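Local coordinates for ARO (armadillo repeats only protein) (Plasmodium falciparum Santa Lucia, PDB 5EWP) that probably serves as an armadillo-repeat protein-binding scaffold in the translocation of rhoptries and their attachment to the apical pole of the parasite, at residues Asn14-Phe19 and Lys56-Leu61; Asn26-Phe31 and Thr64-Leu69; Gly128-Leu133 and Gln150-Ile155; Asn177-Pro182 and Glu196-Leu201. One frame throughout, in Å; residues are numbered along the deposited sequence.

Contact 1: Asn14-Phe19 and Lys56-Leu61; sequences NDILRF and KTIGAL
I58, F19 and L61 carry this helix-to-helix contact of the armadillo fold, in which the first turns of helix 14-25 lie against the start of helix 58-70. I58 gives up the most surface and sits among three residues of the first helix. Its CD1 rests 4.0 Å from F19 CB, its CG2 reaches the backbone carbonyl of D15, and its CG1 lies 4.2 Å from CG1 of I16, the two isoleucine side chains crossing at about a right angle. F19 swings its ring across to helix 58-70 because CG is turned away from its own backbone N (chi1 -179°). The ring reaches past I58, which it meets obliquely, to L61. The polar groups at the margin look to other partners: D15 is hydrogen-bonded through OD2 to S37 and forms a salt bridge through OD1 with NH1 of R18, one turn on. T57 caps helix 58-70, its OG1 accepting a weak bond from A60 N. Beyond the two segments, the F19 ring also meets that of F31. L61 comes over one face of F19, off-centre toward the rim: its CD2 stands 3.8 Å from the ring centroid as a CH-pi contact and only 3.4 Å from F19 CZ.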
loop_
_atom_site.group_PDB
_atom_site.type_symbol
_atom_site.label_atom_id
_atom_site.label_comp_id
_atom_site.label_asym_id
_atom_site.label_seq_id
_atom_site.Cartn_x
_atom_site.Cartn_y
_atom_site.Cartn_z
ATOM N N ASN A 14 20.557 21.392 -11.862
ATOM C CA ASN A 14 19.538 21.305 -12.886
ATOM C C ASN A 14 18.295 20.613 -12.340
ATOM O O ASN A 14 17.173 21.004 -12.658
ATOM C CB ASN A 14 20.055 20.532 -14.098
ATOM C CG ASN A 14 19.135 20.642 -15.290
ATOM O OD1 ASN A 14 18.667 21.728 -15.625
ATOM N ND2 ASN A 14 18.843 19.511 -15.919
ATOM N N ASP A 15 18.506 19.584 -11.524
ATOM C CA ASP A 15 17.380 18.792 -11.006
ATOM C C ASP A 15 16.494 19.631 -10.085
ATOM O O ASP A 15 15.269 19.463 -10.059
ATOM C CB ASP A 15 17.884 17.546 -10.274
ATOM C CG ASP A 15 18.427 16.503 -11.221
ATOM O OD1 ASP A 15 18.372 16.738 -12.444
ATOM O OD2 ASP A 15 18.877 15.438 -10.752
ATOM N N ILE A 16 17.111 20.536 -9.330
ATOM C CA ILE A 16 16.346 21.424 -8.468
ATOM C C ILE A 16 15.526 22.397 -9.310
ATOM O O ILE A 16 14.369 22.667 -9.006
ATOM C CB ILE A 16 17.257 22.196 -7.493
ATOM C CG1 ILE A 16 17.831 21.232 -6.451
ATOM C CG2 ILE A 16 16.487 23.335 -6.818
ATOM C CD1 ILE A 16 18.759 21.888 -5.444
ATOM N N LEU A 17 16.117 22.908 -10.385
ATOM C CA LEU A 17 15.375 23.796 -11.264
ATOM C C LEU A 17 14.236 23.059 -11.961
ATOM O O LEU A 17 13.135 23.595 -12.073
ATOM C CB LEU A 17 16.306 24.426 -12.287
ATOM C CG LEU A 17 17.300 25.357 -11.600
ATOM C CD1 LEU A 17 18.157 26.005 -12.619
ATOM C CD2 LEU A 17 16.552 26.410 -10.804
ATOM N N ARG A 18 14.516 21.841 -12.418
ATOM C CA ARG A 18 13.503 21.004 -13.059
ATOM C C ARG A 18 12.368 20.724 -12.095
ATOM O O ARG A 18 11.205 20.798 -12.471
ATOM C CB ARG A 18 14.118 19.698 -13.561
ATOM C CG ARG A 18 14.931 19.868 -14.837
ATOM C CD ARG A 18 15.660 18.587 -15.237
ATOM N NE ARG A 18 14.755 17.467 -15.485
ATOM C CZ ARG A 18 15.119 16.188 -15.446
ATOM N NH1 ARG A 18 16.373 15.861 -15.162
ATOM N NH2 ARG A 18 14.227 15.235 -15.687
ATOM N N PHE A 19 12.708 20.432 -10.841
ATOM C CA PHE A 19 11.686 20.202 -9.829
ATOM C C PHE A 19 10.802 21.431 -9.618
ATOM O O PHE A 19 9.573 21.325 -9.575
ATOM C CB PHE A 19 12.299 19.791 -8.481
ATOM C CG PHE A 19 11.260 19.536 -7.427
ATOM C CD1 PHE A 19 10.691 18.274 -7.289
ATOM C CD2 PHE A 19 10.800 20.574 -6.615
ATOM C CE1 PHE A 19 9.702 18.032 -6.333
ATOM C CE2 PHE A 19 9.815 20.351 -5.676
ATOM C CZ PHE A 19 9.250 19.076 -5.542
ATOM N N LYS A 56 14.801 12.974 1.152
ATOM C CA LYS A 56 16.170 13.437 1.349
ATOM C C LYS A 56 16.824 13.833 0.032
ATOM O O LYS A 56 17.932 14.398 0.012
ATOM C CB LYS A 56 17.006 12.350 2.049
ATOM C CG LYS A 56 16.448 11.938 3.414
ATOM C CD LYS A 56 17.410 11.049 4.226
ATOM C CE LYS A 56 18.203 10.076 3.355
ATOM N NZ LYS A 56 17.543 8.748 3.145
ATOM N N THR A 57 16.122 13.549 -1.060
ATOM C CA THR A 57 16.583 13.858 -2.416
ATOM C C THR A 57 15.447 14.370 -3.280
ATOM O O THR A 57 14.276 14.166 -2.960
ATOM C CB THR A 57 17.193 12.628 -3.133
ATOM O OG1 THR A 57 16.232 11.565 -3.132
ATOM C CG2 THR A 57 18.478 12.147 -2.458
ATOM N N ILE A 58 15.788 15.005 -4.400
ATOM C CA ILE A 58 14.781 15.447 -5.354
ATOM C C ILE A 58 13.955 14.247 -5.843
ATOM O O ILE A 58 12.749 14.361 -6.080
ATOM C CB ILE A 58 15.438 16.186 -6.542
ATOM C CG1 ILE A 58 15.924 17.560 -6.091
ATOM C CG2 ILE A 58 14.476 16.342 -7.705
ATOM C CD1 ILE A 58 14.800 18.487 -5.694
ATOM N N GLY A 59 14.603 13.093 -5.966
ATOM C CA GLY A 59 13.916 11.873 -6.380
ATOM C C GLY A 59 12.770 11.496 -5.456
ATOM O O GLY A 59 11.639 11.279 -5.896
ATOM N N ALA A 60 13.044 11.423 -4.156
ATOM C CA ALA A 60 11.985 11.102 -3.206
ATOM C C ALA A 60 10.942 12.222 -3.115
ATOM O O ALA A 60 9.757 11.965 -2.905
ATOM C CB ALA A 60 12.573 10.817 -1.842
ATOM N N LEU A 61 11.386 13.464 -3.263
ATOM C CA LEU A 61 10.474 14.596 -3.209
ATOM C C LEU A 61 9.500 14.590 -4.393
ATOM O O LEU A 61 8.327 14.946 -4.265
ATOM C CB LEU A 61 11.271 15.888 -3.193
ATOM C CG LEU A 61 10.478 17.163 -2.923
ATOM C CD1 LEU A 61 9.789 17.112 -1.570
ATOM C CD2 LEU A 61 11.431 18.343 -3.020
#

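Contact 2: Asn26-Phe31 and Thr64-Leu69; sequences NDVQEF and TQLAIL
With CG lying beside its backbone N (chi1 -82°), F31 turns its ring toward helix 58-70, where CB of Q65 lies over one ring face. The methylene stands 3.9 Å from the centroid of the F31 ring, 15° off the normal, a CH-pi contact displaced toward the CZ end of the ring. A bend at chi2 then leads the Q65 amide away from F31, so that the aliphatic part of the glutamine does the touching. At the root of the same phenylalanine, L66 packs close: its CG is 3.6 Å from F31 CB, while its CD2 also lies 4.1 Å from V28 CG1. V28 spans two partners, since its other methyl, CG2, is 4.0 Å from CD1 of L69. The second branch of L69, CD2, reaches the OD1 of N26 at 3.8 Å, a van der Waals contact. N26 closes the preceding helix in a Schellman motif and D27 caps the next, its OD1 taking the N-H of E30 from above the carboxylate plane. Y78 of helix 77-84 covers V28 and L69 from outside the pair. Such apolar packing of a short helix on a longer one is in keeping with the stacked helices of an armadillo-repeat protein.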
loop_
_atom_site.group_PDB
_atom_site.type_symbol
_atom_site.label_atom_id
_atom_site.label_comp_id
_atom_site.label_asym_id
_atom_site.label_seq_id
_atom_site.Cartn_x
_atom_site.Cartn_y
_atom_site.Cartn_z
ATOM N N ASN A 26 2.415 21.487 -12.301
ATOM C CA ASN A 26 1.902 20.116 -12.145
ATOM C C ASN A 26 2.344 19.194 -13.270
ATOM O O ASN A 26 1.546 18.421 -13.813
ATOM C CB ASN A 26 0.374 20.107 -12.064
ATOM C CG ASN A 26 -0.150 20.790 -10.825
ATOM O OD1 ASN A 26 0.320 20.538 -9.718
ATOM N ND2 ASN A 26 -1.130 21.669 -11.002
ATOM N N ASP A 27 3.622 19.275 -13.615
ATOM C CA ASP A 27 4.173 18.500 -14.713
ATOM C C ASP A 27 4.406 17.053 -14.279
ATOM O O ASP A 27 5.465 16.710 -13.724
ATOM C CB ASP A 27 5.477 19.133 -15.199
ATOM C CG ASP A 27 5.929 18.596 -16.542
ATOM O OD1 ASP A 27 5.536 17.473 -16.919
ATOM O OD2 ASP A 27 6.721 19.287 -17.213
ATOM N N VAL A 28 3.405 16.214 -14.527
ATOM C CA VAL A 28 3.444 14.815 -14.125
ATOM C C VAL A 28 4.627 14.069 -14.735
ATOM O O VAL A 28 5.367 13.398 -14.017
ATOM C CB VAL A 28 2.121 14.094 -14.493
ATOM C CG1 VAL A 28 2.266 12.592 -14.321
ATOM C CG2 VAL A 28 0.996 14.618 -13.632
ATOM N N GLN A 29 4.819 14.178 -16.048
ATOM C CA GLN A 29 5.894 13.437 -16.706
ATOM C C GLN A 29 7.266 13.837 -16.180
ATOM O O GLN A 29 8.157 12.992 -16.019
ATOM C CB GLN A 29 5.863 13.634 -18.222
ATOM C CG GLN A 29 6.888 12.776 -18.961
ATOM C CD GLN A 29 6.619 11.288 -18.817
ATOM O OE1 GLN A 29 5.699 10.748 -19.439
ATOM N NE2 GLN A 29 7.409 10.619 -17.995
ATOM N N GLU A 30 7.443 15.124 -15.918
ATOM C CA GLU A 30 8.747 15.577 -15.421
ATOM C C GLU A 30 9.003 15.060 -13.998
ATOM O O GLU A 30 10.115 14.630 -13.675
ATOM C CB GLU A 30 8.831 17.102 -15.463
ATOM C CG GLU A 30 10.188 17.673 -15.154
ATOM C CD GLU A 30 11.262 17.301 -16.159
ATOM O OE1 GLU A 30 10.941 16.814 -17.263
ATOM O OE2 GLU A 30 12.445 17.534 -15.846
ATOM N N PHE A 31 7.972 15.080 -13.159
ATOM C CA PHE A 31 8.087 14.478 -11.827
ATOM C C PHE A 31 8.479 12.998 -11.926
ATOM O O PHE A 31 9.334 12.538 -11.195
ATOM C CB PHE A 31 6.778 14.618 -11.040
ATOM C CG PHE A 31 6.596 15.964 -10.364
ATOM C CD1 PHE A 31 7.643 16.562 -9.678
ATOM C CD2 PHE A 31 5.372 16.619 -10.412
ATOM C CE1 PHE A 31 7.469 17.790 -9.050
ATOM C CE2 PHE A 31 5.191 17.850 -9.794
ATOM C CZ PHE A 31 6.245 18.434 -9.105
ATOM N N THR A 64 6.939 12.081 -3.870
ATOM C CA THR A 64 5.965 12.612 -2.926
ATOM C C THR A 64 4.961 13.562 -3.624
ATOM O O THR A 64 3.767 13.501 -3.367
ATOM C CB THR A 64 6.663 13.325 -1.758
ATOM O OG1 THR A 64 7.574 12.405 -1.135
ATOM C CG2 THR A 64 5.645 13.793 -0.746
ATOM N N GLN A 65 5.431 14.421 -4.522
ATOM C CA GLN A 65 4.500 15.309 -5.221
ATOM C C GLN A 65 3.544 14.508 -6.096
ATOM O O GLN A 65 2.373 14.872 -6.234
ATOM C CB GLN A 65 5.235 16.334 -6.080
ATOM C CG GLN A 65 6.145 17.280 -5.272
ATOM C CD GLN A 65 5.412 18.046 -4.171
ATOM O OE1 GLN A 65 5.975 18.286 -3.106
ATOM N NE2 GLN A 65 4.166 18.434 -4.426
ATOM N N LEU A 66 4.041 13.422 -6.688
ATOM C CA LEU A 66 3.183 12.553 -7.501
ATOM C C LEU A 66 2.119 11.893 -6.620
ATOM O O LEU A 66 0.952 11.785 -7.015
ATOM C CB LEU A 66 4.018 11.496 -8.234
ATOM C CG LEU A 66 4.813 12.037 -9.424
ATOM C CD1 LEU A 66 5.897 11.053 -9.893
ATOM C CD2 LEU A 66 3.888 12.439 -10.585
ATOM N N ALA A 67 2.512 11.485 -5.416
ATOM C CA ALA A 67 1.563 10.910 -4.468
ATOM C C ALA A 67 0.473 11.921 -4.096
ATOM O O ALA A 67 -0.698 11.572 -3.949
ATOM C CB ALA A 67 2.283 10.425 -3.226
ATOM N N ILE A 68 0.872 13.175 -3.937
ATOM C CA ILE A 68 -0.077 14.234 -3.622
ATOM C C ILE A 68 -1.080 14.399 -4.752
ATOM O O ILE A 68 -2.290 14.477 -4.513
ATOM C CB ILE A 68 0.669 15.563 -3.326
ATOM C CG1 ILE A 68 1.404 15.428 -1.996
ATOM C CG2 ILE A 68 -0.306 16.725 -3.280
ATOM C CD1 ILE A 68 2.403 16.568 -1.711
ATOM N N LEU A 69 -0.593 14.398 -5.986
ATOM C CA LEU A 69 -1.490 14.506 -7.126
ATOM C C LEU A 69 -2.427 13.304 -7.183
ATOM O O LEU A 69 -3.627 13.453 -7.463
ATOM C CB LEU A 69 -0.702 14.642 -8.425
ATOM C CG LEU A 69 0.150 15.906 -8.565
ATOM C CD1 LEU A 69 0.916 15.905 -9.883
ATOM C CD2 LEU A 69 -0.723 17.152 -8.430
#

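Contact 3: Gly128-Leu133 and Gln150-Ile155; sequences GALPYL and QTCRNI
Residues 128-133 and 150-155 come nearest at L130 and C152, whose CA atoms are 6.6 Å apart, and a Schellman motif at G128, with positive phi, ends the helix before them. This is a buried helix pair of the armadillo fold, near the centre of the chain, and its interface is wholly apolar. L133 loses the most surface among the residues of 128-133 and touches three residues of the partner helix. Its CB lies 3.6 Å from SG of C152, whereas its CD1 extends farther to T151 CG2, at 3.7 Å, and to I155 CD1, at 4.0 Å. L133 crosses both T151 and I155 at about a right angle, and its CD1 lies between these two side chains, one helical turn apart. T151 presents carbon rather than oxygen here: CG2 stands opposite its backbone N, while OG1 (chi1 -52°) folds back to hydrogen-bond the carbonyl of A147 in its own helix. On the far side of the pair, the guanidinium of R153 meets N154 OD1 in its own plane through NH1 and forms a salt bridge with D203 through NE. M124 and F125 of helix 118-126 close over I155, and F166 of helix 160-168 packs on C152. The thiol sulfur of C152 thus bridges two leucines, touching L133 through CB and L130 through CD2, the latter at 4.0 Å.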
loop_
_atom_site.group_PDB
_atom_site.type_symbol
_atom_site.label_atom_id
_atom_site.label_comp_id
_atom_site.label_asym_id
_atom_site.label_seq_id
_atom_site.Cartn_x
_atom_site.Cartn_y
_atom_site.Cartn_z
ATOM N N GLY A 128 5.166 -6.237 -11.411
ATOM C CA GLY A 128 5.866 -6.938 -10.344
ATOM C C GLY A 128 5.861 -6.302 -8.956
ATOM O O GLY A 128 6.764 -6.533 -8.158
ATOM N N ALA A 129 4.825 -5.528 -8.652
ATOM C CA ALA A 129 4.746 -4.831 -7.366
ATOM C C ALA A 129 4.507 -5.756 -6.176
ATOM O O ALA A 129 4.924 -5.441 -5.078
ATOM C CB ALA A 129 3.649 -3.781 -7.400
ATOM N N LEU A 130 3.793 -6.865 -6.372
ATOM C CA LEU A 130 3.310 -7.638 -5.225
ATOM C C LEU A 130 4.386 -8.102 -4.225
ATOM O O LEU A 130 4.186 -7.946 -3.022
ATOM C CB LEU A 130 2.507 -8.860 -5.695
ATOM C CG LEU A 130 1.019 -8.689 -5.995
ATOM C CD1 LEU A 130 0.377 -10.069 -6.206
ATOM C CD2 LEU A 130 0.282 -7.905 -4.907
ATOM N N PRO A 131 5.515 -8.668 -4.701
ATOM C CA PRO A 131 6.494 -9.128 -3.700
ATOM C C PRO A 131 6.974 -8.003 -2.779
ATOM O O PRO A 131 7.183 -8.232 -1.577
ATOM C CB PRO A 131 7.659 -9.647 -4.552
ATOM C CG PRO A 131 7.051 -10.016 -5.845
ATOM C CD PRO A 131 5.926 -9.025 -6.073
ATOM N N TYR A 132 7.132 -6.804 -3.333
ATOM C CA TYR A 132 7.596 -5.658 -2.546
ATOM C C TYR A 132 6.513 -5.214 -1.575
ATOM O O TYR A 132 6.786 -4.911 -0.420
ATOM C CB TYR A 132 7.994 -4.498 -3.458
ATOM C CG TYR A 132 9.090 -4.878 -4.412
ATOM C CD1 TYR A 132 10.410 -4.935 -3.991
ATOM C CD2 TYR A 132 8.799 -5.234 -5.728
ATOM C CE1 TYR A 132 11.420 -5.307 -4.860
ATOM C CE2 TYR A 132 9.805 -5.607 -6.604
ATOM C CZ TYR A 132 11.117 -5.638 -6.161
ATOM O OH TYR A 132 12.125 -6.006 -7.017
ATOM N N LEU A 133 5.271 -5.181 -2.048
ATOM C CA LEU A 133 4.176 -4.760 -1.189
ATOM C C LEU A 133 3.930 -5.776 -0.076
ATOM O O LEU A 133 3.594 -5.403 1.051
ATOM C CB LEU A 133 2.917 -4.550 -2.016
ATOM C CG LEU A 133 2.989 -3.422 -3.051
ATOM C CD1 LEU A 133 1.782 -3.509 -3.965
ATOM C CD2 LEU A 133 3.051 -2.068 -2.375
ATOM N N GLN A 150 -3.549 -2.727 1.904
ATOM C CA GLN A 150 -4.649 -2.173 1.102
ATOM C C GLN A 150 -4.338 -2.253 -0.387
ATOM O O GLN A 150 -5.200 -2.586 -1.181
ATOM C CB GLN A 150 -4.937 -0.721 1.487
ATOM C CG GLN A 150 -6.142 -0.110 0.752
ATOM C CD GLN A 150 -7.462 -0.730 1.176
ATOM O OE1 GLN A 150 -8.232 -1.248 0.347
ATOM N NE2 GLN A 150 -7.740 -0.673 2.469
ATOM N N THR A 151 -3.112 -1.914 -0.766
ATOM C CA THR A 151 -2.725 -1.943 -2.174
ATOM C C THR A 151 -2.745 -3.367 -2.715
ATOM O O THR A 151 -3.236 -3.620 -3.821
ATOM C CB THR A 151 -1.332 -1.309 -2.362
ATOM O OG1 THR A 151 -1.354 -0.032 -1.730
ATOM C CG2 THR A 151 -1.028 -1.097 -3.840
ATOM N N CYS A 152 -2.219 -4.300 -1.931
ATOM C CA CYS A 152 -2.313 -5.721 -2.298
ATOM C C CYS A 152 -3.748 -6.134 -2.554
ATOM O O CYS A 152 -4.038 -6.816 -3.537
ATOM C CB CYS A 152 -1.742 -6.615 -1.212
ATOM S SG CYS A 152 0.059 -6.544 -1.144
ATOM N N ARG A 153 -4.641 -5.744 -1.651
ATOM C CA ARG A 153 -6.049 -6.115 -1.789
ATOM C C ARG A 153 -6.659 -5.473 -3.026
ATOM O O ARG A 153 -7.408 -6.126 -3.771
ATOM C CB ARG A 153 -6.837 -5.730 -0.542
ATOM C CG ARG A 153 -8.360 -5.954 -0.657
ATOM C CD ARG A 153 -9.078 -4.689 -1.100
ATOM N NE ARG A 153 -10.500 -4.927 -1.347
ATOM C CZ ARG A 153 -11.267 -4.123 -2.070
ATOM N NH1 ARG A 153 -10.747 -3.042 -2.624
ATOM N NH2 ARG A 153 -12.554 -4.400 -2.241
ATOM N N ASN A 154 -6.353 -4.196 -3.242
ATOM C CA ASN A 154 -6.919 -3.494 -4.402
ATOM C C ASN A 154 -6.507 -4.170 -5.697
ATOM O O ASN A 154 -7.277 -4.203 -6.671
ATOM C CB ASN A 154 -6.516 -2.011 -4.395
ATOM C CG ASN A 154 -7.227 -1.215 -3.288
ATOM O OD1 ASN A 154 -8.194 -1.687 -2.698
ATOM N ND2 ASN A 154 -6.760 0.000 -3.029
ATOM N N ILE A 155 -5.306 -4.737 -5.703
ATOM C CA ILE A 155 -4.835 -5.520 -6.843
ATOM C C ILE A 155 -5.483 -6.905 -6.897
ATOM O O ILE A 155 -6.042 -7.267 -7.939
ATOM C CB ILE A 155 -3.290 -5.681 -6.813
ATOM C CG1 ILE A 155 -2.629 -4.320 -7.040
ATOM C CG2 ILE A 155 -2.809 -6.669 -7.866
ATOM C CD1 ILE A 155 -1.155 -4.266 -6.569
#

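Contact 4: Asn177-Pro182 and Glu196-Leu201; sequences NLLELP and EAIYHL
Between residues 177-182 and 196-201 every contact is apolar, and L179 makes most of them. Its two methyls part to separate partners. CD2 reaches I198 CG1 at 3.7 Å, the two side chains crossing at about a right angle, and also lies 3.9 Å from CB of A197. CD1 meets CD1 of L201 at 3.7 Å, these leucines reaching toward each other tip to tip. In this way L179 spans a full turn of the helix. L178 adds a closer approach of the backbones: its CB rests 3.9 Å from A197 CB, and the small alanine side chain lets the CA atoms come within 6.3 Å. With chi1 near -67°, the rest of L178 runs on toward K145 and A149 of helix 142-156.

A polar link to this helix lies just outside the pair, where Q194 NE2 is hydrogen-bonded to E180 O. A type I beta turn from N177 to E180, closed by E180 N on N177 O at 3.1 Å, puts L178 and L179 at its middle. L246 of helix 237-250 covers I198 and L201, and L231 packs on L179. A chain leaving one helix and laying its leucines on the next long one is in keeping with the right-handed superhelical stack of an armadillo-repeat protein.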
loop_
_atom_site.group_PDB
_atom_site.type_symbol
_atom_site.label_atom_id
_atom_site.label_comp_id
_atom_site.label_asym_id
_atom_site.label_seq_id
_atom_site.Cartn_x
_atom_site.Cartn_y
_atom_site.Cartn_z
ATOM N N ASN A 177 -0.956 -12.217 9.810
ATOM C CA ASN A 177 -0.163 -11.594 10.863
ATOM C C ASN A 177 -0.637 -10.196 11.239
ATOM O O ASN A 177 -0.453 -9.755 12.376
ATOM C CB ASN A 177 1.308 -11.523 10.460
ATOM C CG ASN A 177 1.977 -12.876 10.485
ATOM O OD1 ASN A 177 1.371 -13.873 10.883
ATOM N ND2 ASN A 177 3.234 -12.922 10.060
ATOM N N LEU A 178 -1.269 -9.497 10.304
ATOM C CA LEU A 178 -1.801 -8.178 10.621
ATOM C C LEU A 178 -2.977 -8.266 11.585
ATOM O O LEU A 178 -3.381 -7.260 12.158
ATOM C CB LEU A 178 -2.219 -7.427 9.346
ATOM C CG LEU A 178 -1.062 -7.035 8.416
ATOM C CD1 LEU A 178 -1.533 -6.277 7.176
ATOM C CD2 LEU A 178 -0.035 -6.237 9.158
ATOM N N LEU A 179 -3.523 -9.467 11.777
ATOM C CA LEU A 179 -4.610 -9.648 12.739
ATOM C C LEU A 179 -4.123 -9.618 14.195
ATOM O O LEU A 179 -4.912 -9.393 15.119
ATOM C CB LEU A 179 -5.331 -10.973 12.490
ATOM C CG LEU A 179 -6.001 -11.170 11.132
ATOM C CD1 LEU A 179 -6.438 -12.633 10.976
ATOM C CD2 LEU A 179 -7.189 -10.233 10.983
ATOM N N GLU A 180 -2.835 -9.846 14.401
ATOM C CA GLU A 180 -2.290 -9.922 15.758
ATOM C C GLU A 180 -2.407 -8.607 16.531
ATOM O O GLU A 180 -2.284 -7.526 15.962
ATOM C CB GLU A 180 -0.828 -10.374 15.725
ATOM C CG GLU A 180 -0.668 -11.834 15.328
ATOM C CD GLU A 180 0.779 -12.302 15.323
ATOM O OE1 GLU A 180 1.681 -11.491 15.626
ATOM O OE2 GLU A 180 1.012 -13.482 14.994
ATOM N N LEU A 181 -2.675 -8.711 17.828
ATOM C CA LEU A 181 -2.666 -7.542 18.703
ATOM C C LEU A 181 -1.236 -7.066 18.933
ATOM O O LEU A 181 -0.303 -7.868 18.866
ATOM C CB LEU A 181 -3.325 -7.873 20.051
ATOM C CG LEU A 181 -4.838 -8.094 20.066
ATOM C CD1 LEU A 181 -5.309 -8.488 21.464
ATOM C CD2 LEU A 181 -5.580 -6.870 19.576
ATOM N N PRO A 182 -1.057 -5.765 19.227
ATOM C CA PRO A 182 0.225 -5.254 19.728
ATOM C C PRO A 182 0.566 -5.945 21.047
ATOM O O PRO A 182 -0.354 -6.252 21.803
ATOM C CB PRO A 182 -0.036 -3.760 19.938
ATOM C CG PRO A 182 -1.246 -3.451 19.145
ATOM C CD PRO A 182 -2.061 -4.699 19.084
ATOM N N GLU A 196 -9.170 -3.876 9.121
ATOM C CA GLU A 196 -9.008 -3.828 7.665
ATOM C C GLU A 196 -8.524 -5.177 7.132
ATOM O O GLU A 196 -8.977 -5.644 6.085
ATOM C CB GLU A 196 -8.049 -2.701 7.263
ATOM C CG GLU A 196 -8.602 -1.314 7.570
ATOM C CD GLU A 196 -7.606 -0.195 7.319
ATOM O OE1 GLU A 196 -6.476 -0.478 6.856
ATOM O OE2 GLU A 196 -7.952 0.973 7.601
ATOM N N ALA A 197 -7.635 -5.822 7.882
ATOM C CA ALA A 197 -7.107 -7.113 7.473
ATOM C C ALA A 197 -8.202 -8.190 7.439
ATOM O O ALA A 197 -8.163 -9.079 6.604
ATOM C CB ALA A 197 -5.956 -7.532 8.400
ATOM N N ILE A 198 -9.178 -8.108 8.339
ATOM C CA ILE A 198 -10.321 -9.016 8.297
ATOM C C ILE A 198 -11.021 -8.871 6.952
ATOM O O ILE A 198 -11.296 -9.853 6.265
ATOM C CB ILE A 198 -11.330 -8.731 9.414
ATOM C CG1 ILE A 198 -10.731 -9.079 10.775
ATOM C CG2 ILE A 198 -12.615 -9.544 9.195
ATOM C CD1 ILE A 198 -11.586 -8.623 11.938
ATOM N N TYR A 199 -11.284 -7.630 6.572
ATOM C CA TYR A 199 -11.956 -7.364 5.301
ATOM C C TYR A 199 -11.112 -7.796 4.108
ATOM O O TYR A 199 -11.638 -8.257 3.099
ATOM C CB TYR A 199 -12.314 -5.886 5.200
ATOM C CG TYR A 199 -13.300 -5.429 6.250
ATOM C CD1 TYR A 199 -14.302 -6.277 6.724
ATOM C CD2 TYR A 199 -13.230 -4.143 6.768
ATOM C CE1 TYR A 199 -15.207 -5.843 7.691
ATOM C CE2 TYR A 199 -14.122 -3.705 7.727
ATOM C CZ TYR A 199 -15.102 -4.549 8.186
ATOM O OH TYR A 199 -15.967 -4.075 9.145
ATOM N N HIS A 200 -9.795 -7.630 4.207
ATOM C CA HIS A 200 -8.926 -8.076 3.127
ATOM C C HIS A 200 -9.014 -9.595 2.940
ATOM O O HIS A 200 -9.063 -10.089 1.815
ATOM C CB HIS A 200 -7.468 -7.662 3.390
ATOM C CG HIS A 200 -7.250 -6.179 3.454
ATOM N ND1 HIS A 200 -8.076 -5.271 2.823
ATOM C CD2 HIS A 200 -6.297 -5.445 4.086
ATOM C CE1 HIS A 200 -7.635 -4.045 3.052
ATOM N NE2 HIS A 200 -6.561 -4.123 3.821
ATOM N N LEU A 201 -9.008 -10.332 4.049
ATOM C CA LEU A 201 -9.087 -11.783 3.994
ATOM C C LEU A 201 -10.409 -12.252 3.385
ATOM O O LEU A 201 -10.428 -13.169 2.569
ATOM C CB LEU A 201 -8.898 -12.372 5.393
ATOM C CG LEU A 201 -7.462 -12.261 5.912
ATOM C CD1 LEU A 201 -7.398 -12.539 7.417
ATOM C CD2 LEU A 201 -6.538 -13.200 5.136
#

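From the N terminus, contact 1 joins helix 14-25 to the start of helix 58-70, closing a loop of 36 residues. Contact 2 brings helix 28-34 to the same helix farther on and closes a loop of 32. The two cross along the chain, their segments alternating, and they touch where F19 CZ packs on Q65 CG. Contact 3 follows in series, closing a loop of 16 residues between helices 130-136 and 142-156, about 11 Å at the nearest atoms from contact 2. Contact 4, also in series, ties the 177-182 loop to helix 192-205 across 13 residues. It lies beside contact 3, where H200 packs on Q150 and R153, and across the chain's centre from contacts 1 and 2.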